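Local coordinates for A-type flavoprotein (Giardia intestinalis, PDB 2Q9U) that binds flavin mononucleotide and a mu-oxo-diiron centre and, as a flavodiiron protein, probably passes electrons from the flavin to the iron site to reduce oxygen, at residues A[316-319]-A[323-326]; A[268-273]-A[312-317]. All blocks are in the same frame, centred on the assembly; numbering follows the deposited sequence.

Contacts 1 and 2 follow one flavin-binding loop, at the carboxyl end of strand 310-314 in the flavodoxin-like domain. Contact 2 sets the start of helix 269-283, which grips the phosphate, against the end of strand 310-314; contact 1 sets the loop that follows, which runs beside the ribityl chain and the isoalloxazine, against the start of helix 324-336. Their centres lie about 10 Å apart, and they share Pro316 and Thr317. A probable hydrogen bond of 2.9 Å between Ser315 OG and Met323 N ties one to the other, and Val326 CG2 packs 3.7 Å from Ala314 O. Both contacts touch the same FMN.

Contact 1 of 2, residues A[316-319]-A[323-326]. With FMN (flavin mononucleotide), chain F; NO3 (nitrate ion), chain D.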
loop_
_atom_site.group_PDB
_atom_site.type_symbol
_atom_site.label_atom_id
_atom_site.label_comp_id
_atom_site.label_asym_id
_atom_site.label_seq_id
_atom_site.Cartn_x
_atom_site.Cartn_y
_atom_site.Cartn_z
ATOM N N PRO A 316 -1.127 20.781 10.216
ATOM C CA PRO A 316 -2.307 21.459 10.764
ATOM C C PRO A 316 -2.688 20.909 12.121
ATOM O O PRO A 316 -2.243 19.812 12.519
ATOM C CB PRO A 316 -3.409 21.158 9.717
ATOM C CG PRO A 316 -2.988 19.898 9.063
ATOM C CD PRO A 316 -1.448 20.003 9.008
ATOM N N THR A 317 -3.486 21.682 12.862
ATOM C CA THR A 317 -4.044 21.195 14.110
ATOM C C THR A 317 -5.161 20.195 13.790
ATOM O O THR A 317 -6.108 20.496 13.046
ATOM C CB THR A 317 -4.538 22.353 15.020
ATOM O OG1 THR A 317 -3.408 23.142 15.439
ATOM C CG2 THR A 317 -5.218 21.802 16.281
ATOM N N LEU A 318 -5.007 18.987 14.320
ATOM C CA LEU A 318 -6.035 17.967 14.216
ATOM C C LEU A 318 -6.393 17.550 15.635
ATOM O O LEU A 318 -5.527 17.026 16.360
ATOM C CB LEU A 318 -5.510 16.768 13.416
ATOM C CG LEU A 318 -6.462 15.564 13.219
ATOM C CD1 LEU A 318 -7.778 15.964 12.514
ATOM C CD2 LEU A 318 -5.744 14.439 12.434
ATOM N N ASN A 319 -7.641 17.816 16.031
ATOM C CA ASN A 319 -8.164 17.431 17.350
ATOM C C ASN A 319 -7.229 17.874 18.459
ATOM O O ASN A 319 -6.818 17.058 19.292
ATOM C CB ASN A 319 -8.408 15.913 17.424
ATOM C CG ASN A 319 -9.313 15.410 16.293
ATOM O OD1 ASN A 319 -10.257 16.088 15.910
ATOM N ND2 ASN A 319 -9.001 14.241 15.752
ATOM N N MET A 323 -0.885 16.198 13.643
ATOM C CA MET A 323 -1.358 14.971 12.979
ATOM C C MET A 323 -0.544 13.766 13.485
ATOM O O MET A 323 0.670 13.908 13.733
ATOM C CB MET A 323 -1.283 15.120 11.463
ATOM C CG MET A 323 -2.328 16.144 10.921
ATOM S SD MET A 323 -2.319 16.287 9.118
ATOM C CE MET A 323 -3.069 14.711 8.677
ATOM N N PRO A 324 -1.211 12.580 13.675
ATOM C CA PRO A 324 -0.546 11.375 14.180
ATOM C C PRO A 324 0.709 11.016 13.378
ATOM O O PRO A 324 1.697 10.575 13.973
ATOM C CB PRO A 324 -1.628 10.285 14.011
ATOM C CG PRO A 324 -2.948 11.066 14.170
ATOM C CD PRO A 324 -2.654 12.346 13.420
ATOM N N SER A 325 0.683 11.204 12.049
ATOM C CA SER A 325 1.843 10.853 11.186
ATOM C C SER A 325 3.094 11.682 11.552
ATOM O O SER A 325 4.255 11.186 11.535
ATOM C CB SER A 325 1.494 11.038 9.710
ATOM O OG SER A 325 1.150 12.397 9.447
ATOM N N VAL A 326 2.860 12.929 11.925
ATOM C CA VAL A 326 3.968 13.814 12.318
ATOM C C VAL A 326 4.479 13.446 13.722
ATOM O O VAL A 326 5.698 13.503 13.968
ATOM C CB VAL A 326 3.575 15.310 12.150
ATOM C CG1 VAL A 326 4.705 16.291 12.597
ATOM C CG2 VAL A 326 3.209 15.586 10.705
HETATM N N1 FMN F . -8.469 23.218 13.928
HETATM C C2 FMN F . -8.188 23.534 15.224
HETATM O O2 FMN F . -7.796 24.679 15.504
HETATM N N3 FMN F . -8.373 22.592 16.218
HETATM C C4 FMN F . -8.802 21.307 15.923
HETATM O O4 FMN F . -8.811 20.483 16.836
HETATM C C4A FMN F . -9.081 20.969 14.586
HETATM N N5 FMN F . -9.547 19.710 14.224
HETATM C C5A FMN F . -9.819 19.443 12.886
HETATM C C6 FMN F . -10.286 18.181 12.504
HETATM C C7 FMN F . -10.560 17.888 11.157
HETATM C C7M FMN F . -11.250 16.588 10.838
HETATM C C8 FMN F . -10.378 18.863 10.178
HETATM C C8M FMN F . -10.556 18.560 8.711
HETATM C C9 FMN F . -9.917 20.124 10.555
HETATM C C9A FMN F . -9.635 20.423 11.901
HETATM N N10 FMN F . -9.164 21.682 12.270
HETATM C C10 FMN F . -8.916 21.956 13.598
HETATM C "C1'" FMN F . -8.947 22.772 11.263
HETATM C "C2'" FMN F . -7.668 22.571 10.453
HETATM O "O2'" FMN F . -6.493 22.717 11.248
HETATM C "C3'" FMN F . -7.769 23.551 9.282
HETATM O "O3'" FMN F . -8.722 23.019 8.374
HETATM C "C4'" FMN F . -6.475 23.786 8.533
HETATM O "O4'" FMN F . -6.638 24.889 7.650
HETATM C "C5'" FMN F . -6.069 22.572 7.707
HETATM O "O5'" FMN F . -4.755 22.768 7.213
HETATM P P FMN F . -4.343 22.066 5.845
HETATM O O1P FMN F . -2.826 22.127 5.794
HETATM O O2P FMN F . -4.846 20.652 5.895
HETATM O O3P FMN F . -4.948 22.780 4.648
HETATM N N NO3 D . -2.473 10.827 9.922
HETATM O O1 NO3 D . -2.107 9.473 10.015
HETATM O O2 NO3 D . -3.711 11.176 9.390
HETATM O O3 NO3 D . -1.603 11.832 10.326
#
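Met323 carries the apolar part of this contact, laying its side chain against Pro316 and Leu318. Its chain runs extended to the sulfur and then bends (chi3 72°), with SD against the CG-CD edge of the proline ring, 3.7 Å from Pro316 CG. Farther back along the same chain, CG meets Leu318 CB at 4.1 Å, the two side chains crossing at about a right angle. Leu318 forks: CD2 turns to Pro324 CD, 3.9 Å away, whereas CD1 reaches FMN C6 at 3.3 Å. One leucine thus bridges the helix start and the dimethylbenzene end of the isoalloxazine. In the flavodoxin-like fold this is the loop after the third strand of the parallel sheet, a usual flavin-binding segment, and Met323 is the N-cap residue of helix 324-336. No hydrogen bond crosses between the segments; several polar groups turn to bound molecules instead. Flavin O2' donates a hydrogen bond of 2.9 Å to Thr317 O. A nitrate, probably from the crystallisation liquor, sits at the helix start, where Ser325 N donates to its O3 over 2.9 Å at 159°; Ser325 OG is hydrogen-bonded to Asp264. Asn319 packs on Leu206 of the second subunit and Pro324 on Asn331 of the same neighbour.

Contact 2 of 2, residues A[268-273]-A[312-317]; sequences GTTHRM and AFASPT. With FMN (flavin mononucleotide), chain F.
Between 268-273 and 312-317, Thr270 carries the helix side of the contact, and its two branches do different work. The methyl CG2 lies 3.7 Å from Ala314 CB, in a buried patch that Leu263 and Phe347 of the neighbouring strands complete. The hydroxyl stands anti to the carbonyl carbon (chi1 -55°), which brings OG1 within 2.7 Å of FMN O1P and leaves it 3.7 Å from Pro316 CD; OG1 is also hydrogen-bonded to Ala349 N. With Thr270 N also donating to O1P at 2.9 Å, backbone and side chain of one residue grip the same phosphate oxygen. Thr269 repeats the pattern on O3P, its N and OG1 each bonded at 2.9 Å. This is the phosphate-binding loop of the flavodoxin-like fold: Gly268 occupies the N-cap position of the helix, whose amino-terminal end, with its backbone N-H groups, would help stabilise the phosphate charge. On the strand side, Ser315 OG donates to Pro316 O over 2.7 Å. Away from this packed patch the helix is more open: His271 and Arg272 are partly exposed and touch nothing of 312-317. The end of His271 leads away from the strand, and ND1 is hydrogen-bonded to Glu292 OE1; His271 packs on Met26 of the third subunit and Arg272 on Tyr7 of that same subunit.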
loop_
_atom_site.group_PDB
_atom_site.type_symbol
_atom_site.label_atom_id
_atom_site.label_comp_id
_atom_site.label_asym_id
_atom_site.label_seq_id
_atom_site.Cartn_x
_atom_site.Cartn_y
_atom_site.Cartn_z
ATOM N N GLY A 268 -4.147 20.938 2.255
ATOM C CA GLY A 268 -3.076 21.406 1.356
ATOM C C GLY A 268 -2.536 22.811 1.584
ATOM O O GLY A 268 -1.590 23.211 0.909
ATOM N N THR A 269 -3.100 23.568 2.523
ATOM C CA THR A 269 -2.568 24.926 2.763
ATOM C C THR A 269 -1.219 24.907 3.495
ATOM O O THR A 269 -0.332 25.721 3.186
ATOM C CB THR A 269 -3.567 25.888 3.462
ATOM O OG1 THR A 269 -3.806 25.460 4.806
ATOM C CG2 THR A 269 -4.908 25.950 2.671
ATOM N N THR A 270 -1.067 23.990 4.458
ATOM C CA THR A 270 0.236 23.796 5.119
ATOM C C THR A 270 1.277 23.335 4.079
ATOM O O THR A 270 2.454 23.742 4.115
ATOM C CB THR A 270 0.184 22.802 6.311
ATOM O OG1 THR A 270 -0.802 23.220 7.263
ATOM C CG2 THR A 270 1.540 22.752 7.025
ATOM N N HIS A 271 0.836 22.481 3.161
ATOM C CA HIS A 271 1.663 22.079 2.006
ATOM C C HIS A 271 2.124 23.252 1.119
ATOM O O HIS A 271 3.306 23.343 0.769
ATOM C CB HIS A 271 0.944 21.033 1.160
ATOM C CG HIS A 271 1.749 20.580 -0.010
ATOM N ND1 HIS A 271 2.649 19.541 0.071
ATOM C CD2 HIS A 271 1.848 21.070 -1.275
ATOM C CE1 HIS A 271 3.245 19.389 -1.100
ATOM N NE2 HIS A 271 2.778 20.301 -1.930
ATOM N N ARG A 272 1.214 24.146 0.741
ATOM C CA ARG A 272 1.594 25.302 -0.086
ATOM C C ARG A 272 2.576 26.243 0.641
ATOM O O ARG A 272 3.519 26.756 0.033
ATOM C CB ARG A 272 0.375 26.104 -0.541
ATOM C CG ARG A 272 0.727 27.313 -1.441
ATOM C CD ARG A 272 1.152 26.824 -2.823
ATOM N NE ARG A 272 1.744 27.849 -3.703
ATOM C CZ ARG A 272 2.982 28.346 -3.605
ATOM N NH1 ARG A 272 3.804 27.993 -2.620
ATOM N NH2 ARG A 272 3.386 29.234 -4.498
ATOM N N MET A 273 2.362 26.454 1.930
ATOM C CA MET A 273 3.309 27.261 2.700
ATOM C C MET A 273 4.676 26.575 2.744
ATOM O O MET A 273 5.729 27.245 2.683
ATOM C CB MET A 273 2.806 27.509 4.103
ATOM C CG MET A 273 1.609 28.404 4.148
ATOM S SD MET A 273 2.114 30.115 3.977
ATOM C CE MET A 273 2.615 30.394 5.686
ATOM N N ALA A 312 12.596 21.516 9.022
ATOM C CA ALA A 312 11.309 22.057 9.483
ATOM C C ALA A 312 10.268 20.933 9.591
ATOM O O ALA A 312 10.262 19.997 8.770
ATOM C CB ALA A 312 10.818 23.178 8.532
ATOM N N PHE A 313 9.424 21.017 10.624
ATOM C CA PHE A 313 8.303 20.111 10.785
ATOM C C PHE A 313 7.002 20.895 10.831
ATOM O O PHE A 313 6.903 21.952 11.490
ATOM C CB PHE A 313 8.447 19.286 12.052
ATOM C CG PHE A 313 9.392 18.110 11.908
ATOM C CD1 PHE A 313 10.781 18.319 11.828
ATOM C CD2 PHE A 313 8.906 16.816 11.846
ATOM C CE1 PHE A 313 11.677 17.245 11.693
ATOM C CE2 PHE A 313 9.805 15.716 11.743
ATOM C CZ PHE A 313 11.190 15.943 11.650
ATOM N N ALA A 314 5.991 20.364 10.160
ATOM C CA ALA A 314 4.753 21.111 10.003
ATOM C C ALA A 314 3.556 20.188 10.036
ATOM O O ALA A 314 3.636 19.048 9.600
ATOM C CB ALA A 314 4.777 21.901 8.714
ATOM N N SER A 315 2.454 20.716 10.551
ATOM C CA SER A 315 1.180 20.000 10.583
ATOM C C SER A 315 0.053 20.995 10.843
ATOM O O SER A 315 0.236 21.923 11.637
ATOM C CB SER A 315 1.189 18.962 11.729
ATOM O OG SER A 315 -0.085 18.383 11.925
ATOM N N PRO A 316 -1.127 20.781 10.216
ATOM C CA PRO A 316 -2.307 21.459 10.764
ATOM C C PRO A 316 -2.688 20.909 12.121
ATOM O O PRO A 316 -2.243 19.812 12.519
ATOM C CB PRO A 316 -3.409 21.158 9.717
ATOM C CG PRO A 316 -2.988 19.898 9.063
ATOM C CD PRO A 316 -1.448 20.003 9.008
ATOM N N THR A 317 -3.486 21.682 12.862
ATOM C CA THR A 317 -4.044 21.195 14.110
ATOM C C THR A 317 -5.161 20.195 13.790
ATOM O O THR A 317 -6.108 20.496 13.046
ATOM C CB THR A 317 -4.538 22.353 15.020
ATOM O OG1 THR A 317 -3.408 23.142 15.439
ATOM C CG2 THR A 317 -5.218 21.802 16.281
HETATM N N1 FMN F . -8.469 23.218 13.928
HETATM C C2 FMN F . -8.188 23.534 15.224
HETATM O O2 FMN F . -7.796 24.679 15.504
HETATM N N3 FMN F . -8.373 22.592 16.218
HETATM C C4 FMN F . -8.802 21.307 15.923
HETATM O O4 FMN F . -8.811 20.483 16.836
HETATM C C4A FMN F . -9.081 20.969 14.586
HETATM N N5 FMN F . -9.547 19.710 14.224
HETATM C C5A FMN F . -9.819 19.443 12.886
HETATM C C6 FMN F . -10.286 18.181 12.504
HETATM C C7 FMN F . -10.560 17.888 11.157
HETATM C C7M FMN F . -11.250 16.588 10.838
HETATM C C8 FMN F . -10.378 18.863 10.178
HETATM C C8M FMN F . -10.556 18.560 8.711
HETATM C C9 FMN F . -9.917 20.124 10.555
HETATM C C9A FMN F . -9.635 20.423 11.901
HETATM N N10 FMN F . -9.164 21.682 12.270
HETATM C C10 FMN F . -8.916 21.956 13.598
HETATM C "C1'" FMN F . -8.947 22.772 11.263
HETATM C "C2'" FMN F . -7.668 22.571 10.453
HETATM O "O2'" FMN F . -6.493 22.717 11.248
HETATM C "C3'" FMN F . -7.769 23.551 9.282
HETATM O "O3'" FMN F . -8.722 23.019 8.374
HETATM C "C4'" FMN F . -6.475 23.786 8.533
HETATM O "O4'" FMN F . -6.638 24.889 7.650
HETATM C "C5'" FMN F . -6.069 22.572 7.707
HETATM O "O5'" FMN F . -4.755 22.768 7.213
HETATM P P FMN F . -4.343 22.066 5.845
HETATM O O1P FMN F . -2.826 22.127 5.794
HETATM O O2P FMN F . -4.846 20.652 5.895
HETATM O O3P FMN F . -4.948 22.780 4.648
#